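Local coordinates for protein leucyl-tRNA synthetase subunit alpha (Aquifex aeolicus, PDB 3PZ5) that attaches leucine to tRNA together with its partner subunit and, through its CP1 editing domain, the part crystallised here, probably hydrolyses wrongly charged tRNA, at residues Val18-Leu23 against Leu95-Thr100; Ile24-Phe29 against Pro52-Ile57; Glu88-Val93 against Asp135-Lys140; Arg82-Glu87 against Tyr115-Tyr120. The protein carries 1 engineered substitution. One frame throughout, in Å; residues are numbered along the deposited sequence.

Interaction 1: Val18-Leu23 against Leu95-Thr100; sequences VEIEEL and LGVYAT. Engineered in segment 18-23: Leu23 (natural residue Pro).
Glu19 meets Tyr98 by its backbone and Thr100 by its side chain, and the two grips lie next to each other. Glu19 N donates to Tyr98 O over 2.7 Å; with 172° at the hydrogen and 162° at the carbonyl, the bond is nearly straight from both ends. The return bond expected of such a pair is opened by a water, which lies 2.8 Å from Tyr98 N, accepting its hydrogen, and 3.1 Å from Glu19 O, donating to it. Tyr98 O also receives a CA-H contact from Val18 CA at 3.4 Å. Val18 and Ala99 form an antiparallel, non-hydrogen-bonded pair, with both CB atoms on one face of the sheet. Here strand 12-18 runs out beside strand 92-100: Glu19 is the centre of an inverse gamma turn, closed by a weak bond from Ile20 N to Val18 O, and the chain turns back toward strand 25-30. With CG placed beside the backbone N (chi1 -78°) and the chain extended beyond it, the Glu19 carboxylate reaches Thr100 roughly at a right angle to that side chain. Thr100 OG1 donates to the anti lone pair of Glu19 OE2 over 2.6 Å. Putting a valine in place of Thr100 would probably leave that carboxylate oxygen without its hydroxyl donor and the exposed glutamate chain more mobile. On the apolar side, Val18 CG1 lies 3.9 Å from Val97 CB, while Ile20 CG2 meets Val97 CG1 at 4.0 Å, the side chains crossing at a slant. Leu54 and Ile57 of helix 50-60 cover Val97 and Ile20 respectively.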
# COMPACT_ATOMS: atom_id res chain seq x y z
N VAL A 18 0.36 8.18 -9.90
CA VAL A 18 0.79 7.09 -10.76
C VAL A 18 1.71 7.63 -11.87
O VAL A 18 1.38 8.61 -12.52
CB VAL A 18 -0.43 6.37 -11.39
CG1 VAL A 18 -0.01 5.09 -12.10
CG2 VAL A 18 -1.46 6.06 -10.31
N GLU A 19 2.85 6.97 -12.07
CA GLU A 19 3.86 7.45 -13.02
C GLU A 19 3.53 7.08 -14.47
O GLU A 19 4.12 6.16 -15.05
CB GLU A 19 5.25 6.97 -12.60
CG GLU A 19 5.84 7.81 -11.47
CD GLU A 19 7.00 7.15 -10.74
OE1 GLU A 19 7.89 6.56 -11.41
OE2 GLU A 19 7.03 7.23 -9.49
N ILE A 20 2.60 7.84 -15.05
CA ILE A 20 2.09 7.62 -16.40
C ILE A 20 1.81 8.95 -17.10
O ILE A 20 2.00 10.01 -16.52
CB ILE A 20 0.80 6.75 -16.39
CG1 ILE A 20 -0.18 7.23 -15.31
CG2 ILE A 20 1.15 5.28 -16.20
CD1 ILE A 20 -1.59 6.65 -15.41
N GLU A 21 1.34 8.88 -18.35
CA GLU A 21 1.12 10.09 -19.16
C GLU A 21 -0.07 10.95 -18.74
O GLU A 21 -0.01 12.18 -18.83
CB GLU A 21 1.00 9.71 -20.64
CG GLU A 21 2.27 9.13 -21.23
CD GLU A 21 2.05 8.47 -22.57
OE1 GLU A 21 1.12 8.90 -23.29
OE2 GLU A 21 2.81 7.53 -22.90
N GLU A 22 -1.15 10.32 -18.29
CA GLU A 22 -2.30 11.07 -17.82
C GLU A 22 -2.25 11.25 -16.31
O GLU A 22 -1.65 10.44 -15.61
CB GLU A 22 -3.64 10.48 -18.30
CG GLU A 22 -3.71 8.96 -18.47
CD GLU A 22 -3.00 8.45 -19.74
OE1 GLU A 22 -2.94 9.18 -20.77
OE2 GLU A 22 -2.50 7.31 -19.69
N LEU A 23 -2.85 12.33 -15.82
CA LEU A 23 -2.82 12.64 -14.40
C LEU A 23 -3.81 11.79 -13.63
O LEU A 23 -5.02 12.02 -13.68
CB LEU A 23 -3.08 14.13 -14.15
CG LEU A 23 -2.63 14.70 -12.79
CD1 LEU A 23 -1.12 14.55 -12.59
CD2 LEU A 23 -3.07 16.16 -12.61
N LEU A 95 -0.33 -4.71 -11.83
CA LEU A 95 -1.09 -3.87 -12.77
C LEU A 95 -0.27 -3.24 -13.90
O LEU A 95 -0.84 -2.70 -14.85
CB LEU A 95 -1.90 -2.81 -12.02
CG LEU A 95 -3.07 -3.31 -11.16
CD1 LEU A 95 -3.80 -2.15 -10.51
CD2 LEU A 95 -4.05 -4.18 -11.95
N GLY A 96 1.05 -3.31 -13.80
CA GLY A 96 1.93 -2.82 -14.87
C GLY A 96 2.34 -1.37 -14.71
O GLY A 96 3.02 -0.81 -15.59
N VAL A 97 1.95 -0.76 -13.60
CA VAL A 97 2.25 0.64 -13.35
C VAL A 97 2.87 0.85 -11.96
O VAL A 97 2.75 -0.01 -11.07
CB VAL A 97 0.99 1.55 -13.50
CG1 VAL A 97 0.48 1.54 -14.94
CG2 VAL A 97 -0.12 1.13 -12.52
N TYR A 98 3.51 2.00 -11.79
CA TYR A 98 4.09 2.40 -10.52
C TYR A 98 3.49 3.71 -10.02
O TYR A 98 3.13 4.58 -10.81
CB TYR A 98 5.61 2.53 -10.65
CG TYR A 98 6.27 1.23 -11.06
CD1 TYR A 98 6.37 0.88 -12.41
CD2 TYR A 98 6.76 0.34 -10.10
CE1 TYR A 98 6.96 -0.32 -12.79
CE2 TYR A 98 7.35 -0.87 -10.48
CZ TYR A 98 7.44 -1.19 -11.83
OH TYR A 98 8.02 -2.38 -12.21
N ALA A 99 3.36 3.82 -8.70
CA ALA A 99 2.95 5.07 -8.07
C ALA A 99 4.12 5.68 -7.32
O ALA A 99 5.06 4.98 -6.94
CB ALA A 99 1.77 4.83 -7.15
N THR A 100 4.06 6.98 -7.10
CA THR A 100 5.13 7.69 -6.41
C THR A 100 4.78 7.82 -4.93
O THR A 100 3.77 8.41 -4.57
CB THR A 100 5.34 9.09 -7.01
OG1 THR A 100 5.47 8.98 -8.43
CG2 THR A 100 6.59 9.74 -6.44
O HOH W 1 4.60 3.30 -14.00

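Interaction 2: Ile24-Phe29 against Pro52-Ile57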
# COMPACT_ATOMS: atom_id res chain seq x y z
N ILE A 24 -3.27 10.79 -12.93
CA ILE A 24 -4.05 9.89 -12.08
C ILE A 24 -3.33 9.72 -10.75
O ILE A 24 -2.11 9.54 -10.70
CB ILE A 24 -4.27 8.49 -12.74
CG1 ILE A 24 -4.99 8.63 -14.09
CG2 ILE A 24 -5.05 7.56 -11.80
CD1 ILE A 24 -5.20 7.32 -14.81
N TYR A 25 -4.09 9.77 -9.66
CA TYR A 25 -3.55 9.51 -8.34
C TYR A 25 -4.43 8.54 -7.58
O TYR A 25 -5.62 8.39 -7.88
CB TYR A 25 -3.38 10.82 -7.56
CG TYR A 25 -4.67 11.55 -7.26
CD1 TYR A 25 -5.54 11.10 -6.26
CD2 TYR A 25 -5.01 12.71 -7.96
CE1 TYR A 25 -6.72 11.78 -5.98
CE2 TYR A 25 -6.20 13.40 -7.68
CZ TYR A 25 -7.04 12.92 -6.68
OH TYR A 25 -8.22 13.58 -6.39
N ILE A 26 -3.84 7.87 -6.59
CA ILE A 26 -4.57 6.93 -5.76
C ILE A 26 -4.57 7.45 -4.32
O ILE A 26 -3.54 7.50 -3.66
CB ILE A 26 -3.95 5.52 -5.82
CG1 ILE A 26 -3.99 4.97 -7.25
CG2 ILE A 26 -4.68 4.57 -4.87
CD1 ILE A 26 -3.04 3.81 -7.51
N ASP A 27 -5.75 7.87 -3.87
CA ASP A 27 -5.90 8.23 -2.48
C ASP A 27 -6.02 6.96 -1.65
O ASP A 27 -6.70 6.01 -2.04
CB ASP A 27 -7.09 9.16 -2.27
CG ASP A 27 -6.77 10.61 -2.61
OD1 ASP A 27 -5.58 10.94 -2.79
OD2 ASP A 27 -7.72 11.42 -2.69
N VAL A 28 -5.34 6.97 -0.52
CA VAL A 28 -5.27 5.81 0.36
C VAL A 28 -5.57 6.27 1.77
O VAL A 28 -5.03 7.27 2.24
CB VAL A 28 -3.86 5.17 0.28
CG1 VAL A 28 -3.53 4.42 1.55
CG2 VAL A 28 -3.76 4.25 -0.94
N PHE A 29 -6.46 5.54 2.45
CA PHE A 29 -6.68 5.78 3.87
C PHE A 29 -5.81 4.85 4.71
O PHE A 29 -5.70 3.65 4.43
CB PHE A 29 -8.16 5.60 4.25
CG PHE A 29 -8.41 5.69 5.74
CD1 PHE A 29 -8.58 6.93 6.35
CD2 PHE A 29 -8.45 4.54 6.53
CE1 PHE A 29 -8.80 7.02 7.72
CE2 PHE A 29 -8.67 4.62 7.90
CZ PHE A 29 -8.85 5.87 8.50
N PRO A 52 -9.10 -1.87 -13.73
CA PRO A 52 -9.07 -2.04 -15.19
C PRO A 52 -8.36 -0.89 -15.93
O PRO A 52 -7.70 -1.14 -16.94
CB PRO A 52 -10.55 -2.10 -15.57
CG PRO A 52 -11.27 -1.49 -14.42
CD PRO A 52 -10.48 -1.87 -13.22
N VAL A 53 -8.50 0.33 -15.43
CA VAL A 53 -7.89 1.51 -16.05
C VAL A 53 -6.36 1.40 -16.09
O VAL A 53 -5.74 1.55 -17.16
CB VAL A 53 -8.30 2.80 -15.31
CG1 VAL A 53 -7.61 4.02 -15.92
CG2 VAL A 53 -9.80 2.98 -15.32
N LEU A 54 -5.77 1.15 -14.94
CA LEU A 54 -4.31 1.02 -14.83
C LEU A 54 -3.80 -0.23 -15.54
O LEU A 54 -2.73 -0.22 -16.16
CB LEU A 54 -3.87 1.05 -13.36
CG LEU A 54 -4.22 2.32 -12.57
CD1 LEU A 54 -3.77 2.19 -11.13
CD2 LEU A 54 -3.64 3.58 -13.22
N ALA A 55 -4.59 -1.31 -15.46
CA ALA A 55 -4.26 -2.57 -16.13
C ALA A 55 -4.11 -2.42 -17.64
O ALA A 55 -3.21 -3.01 -18.24
CB ALA A 55 -5.28 -3.64 -15.81
N CYS A 56 -4.99 -1.64 -18.26
CA CYS A 56 -4.91 -1.44 -19.71
C CYS A 56 -3.67 -0.62 -20.08
O CYS A 56 -2.95 -0.97 -21.02
CB CYS A 56 -6.18 -0.79 -20.28
SG CYS A 56 -6.23 -0.93 -22.08
N ILE A 57 -3.44 0.45 -19.33
CA ILE A 57 -2.22 1.25 -19.45
C ILE A 57 -0.98 0.37 -19.28
O ILE A 57 -0.04 0.45 -20.08
CB ILE A 57 -2.22 2.44 -18.45
CG1 ILE A 57 -3.24 3.50 -18.89
CG2 ILE A 57 -0.84 3.08 -18.34
CD1 ILE A 57 -3.69 4.45 -17.80
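Ile24 and Ile26 meet Val53, Leu54 and Ile57 in a purely apolar helix-on-strand contact, where the beginning of strand 25-30 passes helix 50-60. No hydrogen bond crosses between the segments, and the backbones stay well apart: the nearest pair of CA atoms, Ile24 and Leu54, is separated by 9.3 Å. The space is spanned by branched side chains meeting through their terminal methyls. Ile24 points toward the helix, and its CD1 is the common partner of three residues. It lies 4.2 Å from Val53 CG1, 4.4 Å from Leu54 CD2 and 4.4 Å from Ile57 CD1, so it meets positions on successive turns of the same helical face. The Ile24 chain is fully extended at its second torsion (chi2 178°), which extends the methyl toward the helix. Ile26 makes the closest approach, CD1 to Leu54 CD1 at 4.0 Å. Leu54 is thereby divided between the two isoleucines: CD2 serves Ile24 and CD1 serves Ile26. Extension of Leu54 at its own second torsion (chi2 178°) sends CD1 outward to the deeper strand residue. Burial follows the same gradient, since Ile26 and Leu54 are enclosed whereas Val53 lies at the surface. Further in, Leu54 rests on Val18 and Val97, and Ala55, on another side of the helix, touches Tyr66 and Val69 of helix 66-78. A helix laid by aliphatic side chains against strands of a mixed beta sheet is typical of alpha/beta packing, here within the CP1 editing domain.

Interaction 3: Glu88-Val93 against Asp135-Lys140; sequences EDKEGV and DWEFAK
Lys90 lies along the helix turn formed by Glu137 and Phe138, and each part of its side chain has a different partner. CB, pointing toward the helix, touches Phe138 CD2 at 3.8 Å, meeting the ring obliquely. CG comes next, 3.8 Å from Phe138 N, and thus rests on the helix backbone. The chain bends at its second torsion (chi2 -65°) and then runs extended, a course that turns its outer half toward Glu137. There CE lies 3.3 Å from Glu137 OE1 and 3.8 Å from Glu137 CB, touching the glutamate by both its carboxylate and its aliphatic root. Lys90 NZ ends 3.7 Å from Glu137 OE1, a long salt bridge. Were Lys90 replaced by an alanine, Glu137 would probably lose this positive mate, and the helix backbone under CG would be uncovered. Farther along the segment, the Phe138 ring presents its edge to the strand start, with CE2 4.0 Å from Gly92 CA and Glu91 C also near the ring plane. Phe138 CG is anti to the backbone N (chi1 -171°), directing the ring across to this backbone. A CB on Gly92 would sit only 2.8 Å from Phe138 CE2, so the lack of a side chain lets the aromatic edge come this close. Tyr142 completes the corner, its ring meeting Phe138 and its hydroxyl hydrogen-bonded to Gly92 N. With no hydrogen bond between the segments, the contact probably owes more to aliphatic and aromatic packing than to the stretched ion pair, which fits its place near the surface.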
# COMPACT_ATOMS: atom_id res chain seq x y z
N GLU A 88 -9.06 -18.13 1.91
CA GLU A 88 -8.14 -18.27 0.78
C GLU A 88 -6.85 -17.50 1.03
O GLU A 88 -6.88 -16.37 1.53
CB GLU A 88 -8.85 -17.84 -0.52
CG GLU A 88 -7.95 -17.38 -1.68
CD GLU A 88 -7.15 -18.50 -2.35
OE1 GLU A 88 -7.40 -19.70 -2.07
OE2 GLU A 88 -6.27 -18.17 -3.18
N ASP A 89 -5.72 -18.12 0.69
CA ASP A 89 -4.40 -17.49 0.78
C ASP A 89 -4.31 -16.25 -0.11
O ASP A 89 -5.07 -16.10 -1.07
CB ASP A 89 -3.30 -18.48 0.38
CG ASP A 89 -3.10 -19.58 1.41
OD1 ASP A 89 -2.96 -19.26 2.61
OD2 ASP A 89 -3.06 -20.77 1.01
N LYS A 90 -3.36 -15.37 0.21
CA LYS A 90 -3.16 -14.13 -0.53
C LYS A 90 -3.04 -14.41 -2.03
O LYS A 90 -2.25 -15.25 -2.45
CB LYS A 90 -1.91 -13.39 -0.03
CG LYS A 90 -1.85 -13.17 1.48
CD LYS A 90 -2.95 -12.24 1.99
CE LYS A 90 -3.04 -12.28 3.50
NZ LYS A 90 -4.25 -11.60 4.01
N GLU A 91 -3.85 -13.70 -2.81
CA GLU A 91 -3.83 -13.82 -4.27
C GLU A 91 -3.98 -12.45 -4.91
O GLU A 91 -4.84 -11.66 -4.51
CB GLU A 91 -4.94 -14.76 -4.74
CG GLU A 91 -4.93 -15.06 -6.24
CD GLU A 91 -6.07 -15.98 -6.69
OE1 GLU A 91 -6.86 -16.45 -5.83
OE2 GLU A 91 -6.17 -16.23 -7.91
N GLY A 92 -3.13 -12.16 -5.89
CA GLY A 92 -3.15 -10.84 -6.52
C GLY A 92 -2.45 -10.78 -7.86
O GLY A 92 -1.78 -11.73 -8.27
N VAL A 93 -2.63 -9.64 -8.54
CA VAL A 93 -2.07 -9.41 -9.88
C VAL A 93 -1.38 -8.05 -10.00
O VAL A 93 -1.86 -7.04 -9.47
CB VAL A 93 -3.14 -9.55 -11.00
CG1 VAL A 93 -3.53 -11.02 -11.20
CG2 VAL A 93 -4.38 -8.70 -10.70
N ASP A 135 -0.21 -7.33 5.12
CA ASP A 135 0.71 -6.94 4.04
C ASP A 135 1.98 -7.78 4.00
O ASP A 135 2.56 -7.99 2.93
CB ASP A 135 1.10 -5.46 4.15
CG ASP A 135 -0.07 -4.53 3.91
OD1 ASP A 135 -1.06 -4.95 3.28
OD2 ASP A 135 0.01 -3.37 4.36
N TRP A 136 2.43 -8.24 5.17
CA TRP A 136 3.62 -9.08 5.28
C TRP A 136 3.42 -10.41 4.55
O TRP A 136 4.29 -10.83 3.78
CB TRP A 136 3.97 -9.33 6.75
CG TRP A 136 5.28 -10.03 6.96
CD1 TRP A 136 6.51 -9.45 7.06
CD2 TRP A 136 5.50 -11.44 7.11
NE1 TRP A 136 7.48 -10.40 7.26
CE2 TRP A 136 6.89 -11.64 7.28
CE3 TRP A 136 4.66 -12.56 7.10
CZ2 TRP A 136 7.46 -12.91 7.45
CZ3 TRP A 136 5.22 -13.83 7.26
CH2 TRP A 136 6.61 -13.99 7.44
N GLU A 137 2.28 -11.03 4.78
CA GLU A 137 1.92 -12.29 4.13
C GLU A 137 1.91 -12.17 2.60
O GLU A 137 2.47 -13.03 1.91
CB GLU A 137 0.57 -12.79 4.66
CG GLU A 137 0.64 -13.26 6.11
CD GLU A 137 -0.69 -13.17 6.86
OE1 GLU A 137 -1.54 -12.33 6.49
OE2 GLU A 137 -0.86 -13.93 7.83
N PHE A 138 1.31 -11.10 2.10
CA PHE A 138 1.25 -10.85 0.66
C PHE A 138 2.65 -10.68 0.06
O PHE A 138 2.96 -11.27 -0.98
CB PHE A 138 0.36 -9.63 0.35
CG PHE A 138 0.07 -9.43 -1.12
CD1 PHE A 138 0.85 -8.56 -1.88
CD2 PHE A 138 -0.96 -10.12 -1.74
CE1 PHE A 138 0.60 -8.37 -3.24
CE2 PHE A 138 -1.22 -9.94 -3.10
CZ PHE A 138 -0.44 -9.06 -3.85
N ALA A 139 3.49 -9.89 0.73
CA ALA A 139 4.86 -9.63 0.29
C ALA A 139 5.74 -10.88 0.33
O ALA A 139 6.65 -11.04 -0.48
CB ALA A 139 5.49 -8.52 1.13
N LYS A 140 5.44 -11.77 1.28
CA LYS A 140 6.11 -13.06 1.39
C LYS A 140 5.80 -13.93 0.17
O LYS A 140 6.69 -14.54 -0.42
CB LYS A 140 5.67 -13.75 2.69
CG LYS A 140 6.74 -14.63 3.35
CD LYS A 140 6.66 -16.09 2.88
CE LYS A 140 7.85 -16.91 3.40
NZ LYS A 140 9.14 -16.57 2.71

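Interaction 4: Arg82-Glu87 against Tyr115-Tyr120; sequences RERTME and YVLYEY
Arg84 reaches from the end of helix 81-84 to Val116 and Leu117, while Thr85, the next residue, meets Tyr115. The arginine's first torsion (chi1 -134°) is away from any staggered value; the chain then runs extended at chi2 and bends at its third torsion (chi3 85°), bringing the guanidinium edge to the loop. Arg84 NH2 donates to Val116 O over 3.0 Å, but the N-H direction misses by enough (129° at the hydrogen) to make the bond weak. The carbonyl oxygen lies close to the guanidinium plane, whereas Leu117 covers a face: its CD2 is 3.8 Å from Arg84 NH2 and 4.2 Å from Arg84 CZ. The group therefore meets a carbonyl at its edge and a methyl over one face. Stronger polar partners lie outside the pair, NE bonding to Asn114 O and NH1 forming a salt bridge with Glu47, which together probably fix its rotation.

Thr85 is the first residue to depart from helical backbone angles. Its OG1 lies 3.7 Å from Tyr115 O, too far for a hydrogen bond, and 3.8 Å from Tyr115 CB, and the two side chains cross at about a right angle. On the tyrosine only CB comes near the threonine hydroxyl, because CG sits between the backbone N and the carbonyl carbon and the ring leads away toward Asp135, whose OD1 is hydrogen-bonded to the tyrosine OH. One face of that ring carries Val116 CG2. Tyr115 and Val116 lean on Ile125 of strand 124-127, so the contact joins the end of helix 81-84 to the loop that links strands 107-113 and 124-127.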
# COMPACT_ATOMS: atom_id res chain seq x y z
N ARG A 82 -15.70 -13.42 3.81
CA ARG A 82 -15.20 -14.44 4.72
C ARG A 82 -14.17 -15.36 4.04
O ARG A 82 -13.22 -15.82 4.67
CB ARG A 82 -16.38 -15.26 5.26
CG ARG A 82 -16.03 -16.30 6.32
CD ARG A 82 -16.02 -15.71 7.72
NE ARG A 82 -16.04 -16.76 8.74
CZ ARG A 82 -14.95 -17.30 9.29
NH1 ARG A 82 -13.74 -16.88 8.94
NH2 ARG A 82 -15.07 -18.25 10.21
N GLU A 83 -14.38 -15.61 2.75
CA GLU A 83 -13.53 -16.50 1.97
C GLU A 83 -12.30 -15.79 1.41
O GLU A 83 -11.26 -16.41 1.20
CB GLU A 83 -14.35 -17.09 0.81
CG GLU A 83 -13.84 -18.42 0.26
CD GLU A 83 -14.94 -19.21 -0.43
OE1 GLU A 83 -15.65 -18.64 -1.28
OE2 GLU A 83 -15.08 -20.42 -0.12
N ARG A 84 -12.43 -14.48 1.19
CA ARG A 84 -11.43 -13.70 0.47
C ARG A 84 -10.25 -13.27 1.34
O ARG A 84 -9.11 -13.21 0.86
CB ARG A 84 -12.09 -12.47 -0.16
CG ARG A 84 -11.69 -12.24 -1.59
CD ARG A 84 -12.59 -11.21 -2.24
NE ARG A 84 -12.14 -9.85 -1.98
CZ ARG A 84 -12.73 -8.75 -2.46
NH1 ARG A 84 -13.80 -8.85 -3.23
NH2 ARG A 84 -12.24 -7.56 -2.16
N THR A 85 -10.52 -12.98 2.61
CA THR A 85 -9.51 -12.43 3.52
C THR A 85 -9.29 -13.29 4.77
O THR A 85 -8.62 -12.86 5.72
CB THR A 85 -9.85 -10.96 3.92
OG1 THR A 85 -8.74 -10.37 4.60
CG2 THR A 85 -11.11 -10.90 4.80
N MET A 86 -9.83 -14.51 4.77
CA MET A 86 -9.80 -15.36 5.96
C MET A 86 -9.71 -16.86 5.67
O MET A 86 -9.30 -17.64 6.53
CB MET A 86 -11.00 -15.04 6.86
CG MET A 86 -10.73 -15.15 8.36
SD MET A 86 -11.58 -13.87 9.30
CE MET A 86 -10.43 -12.50 9.13
N GLU A 87 -10.10 -17.27 4.46
CA GLU A 87 -10.04 -18.68 4.07
C GLU A 87 -9.02 -18.95 2.96
O GLU A 87 -8.21 -19.88 3.06
CB GLU A 87 -11.42 -19.21 3.68
CG GLU A 87 -11.51 -20.73 3.57
CD GLU A 87 -12.93 -21.26 3.47
OE1 GLU A 87 -13.77 -20.60 2.81
OE2 GLU A 87 -13.21 -22.33 4.04
N TYR A 115 -7.33 -9.64 -0.46
CA TYR A 115 -7.50 -9.35 0.96
C TYR A 115 -7.84 -7.89 1.26
O TYR A 115 -8.04 -7.51 2.42
CB TYR A 115 -6.25 -9.79 1.74
CG TYR A 115 -5.05 -8.88 1.59
CD1 TYR A 115 -4.77 -7.91 2.56
CD2 TYR A 115 -4.18 -9.00 0.51
CE1 TYR A 115 -3.67 -7.07 2.43
CE2 TYR A 115 -3.08 -8.17 0.37
CZ TYR A 115 -2.82 -7.21 1.34
OH TYR A 115 -1.73 -6.38 1.22
N VAL A 116 -7.90 -7.07 0.22
CA VAL A 116 -8.28 -5.67 0.37
C VAL A 116 -9.71 -5.48 -0.10
O VAL A 116 -10.02 -5.69 -1.27
CB VAL A 116 -7.31 -4.72 -0.37
CG1 VAL A 116 -7.79 -3.28 -0.29
CG2 VAL A 116 -5.93 -4.84 0.23
N LEU A 117 -10.57 -5.08 0.83
CA LEU A 117 -11.99 -4.90 0.56
C LEU A 117 -12.29 -3.50 0.06
O LEU A 117 -11.73 -2.52 0.56
CB LEU A 117 -12.81 -5.20 1.82
CG LEU A 117 -12.77 -6.64 2.35
CD1 LEU A 117 -13.29 -6.69 3.79
CD2 LEU A 117 -13.56 -7.58 1.44
N TYR A 118 -13.19 -3.42 -0.92
CA TYR A 118 -13.63 -2.14 -1.47
C TYR A 118 -14.37 -1.27 -0.44
O TYR A 118 -14.34 -0.05 -0.51
CB TYR A 118 -14.50 -2.35 -2.71
CG TYR A 118 -14.77 -1.08 -3.50
CD1 TYR A 118 -13.72 -0.23 -3.85
CD2 TYR A 118 -16.06 -0.74 -3.89
CE1 TYR A 118 -13.95 0.94 -4.57
CE2 TYR A 118 -16.31 0.43 -4.62
CZ TYR A 118 -15.24 1.26 -4.96
OH TYR A 118 -15.46 2.42 -5.67
N GLU A 119 -15.02 -1.93 0.52
CA GLU A 119 -15.81 -1.26 1.56
C GLU A 119 -15.00 -0.32 2.45
O GLU A 119 -15.45 0.80 2.73
CB GLU A 119 -16.56 -2.29 2.40
N TYR A 120 -13.82 -0.75 2.89
CA TYR A 120 -13.03 0.01 3.85
C TYR A 120 -12.18 1.11 3.22
O TYR A 120 -11.55 0.91 2.18
CB TYR A 120 -12.15 -0.91 4.71
CG TYR A 120 -12.90 -1.92 5.56
CD1 TYR A 120 -14.15 -1.62 6.12
CD2 TYR A 120 -12.34 -3.17 5.83
CE1 TYR A 120 -14.84 -2.55 6.91
CE2 TYR A 120 -13.01 -4.11 6.62
CZ TYR A 120 -14.26 -3.79 7.16
OH TYR A 120 -14.92 -4.72 7.93

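How the interactions relate
Interactions 1 and 2 are neighbours at the same sheet, their centres 7 Å apart; Leu54 and Ile57 of interaction 2 also touch Val97 and Ile20 of interaction 1, with Ile20 CG2 3.7 Å from Ile57 CG2. Interactions 3 and 4 form a second pair, with centres 12 Å apart, tied by Tyr115 OH and Asp135 OD1 at 2.6 Å. Strand 92-100 connects the pairs, serving interactions 1 and 3 at its opposite ends. Interactions 1, 2 and 4 are partly buried; interaction 3 is a surface contact. Chemistry varies with place: interaction 2 is wholly aliphatic, interaction 1 combines strand bonding with an exposed carboxylate, interaction 4 mixes buried arginine with loop backbone, and interaction 3 pairs lysine with glutamate.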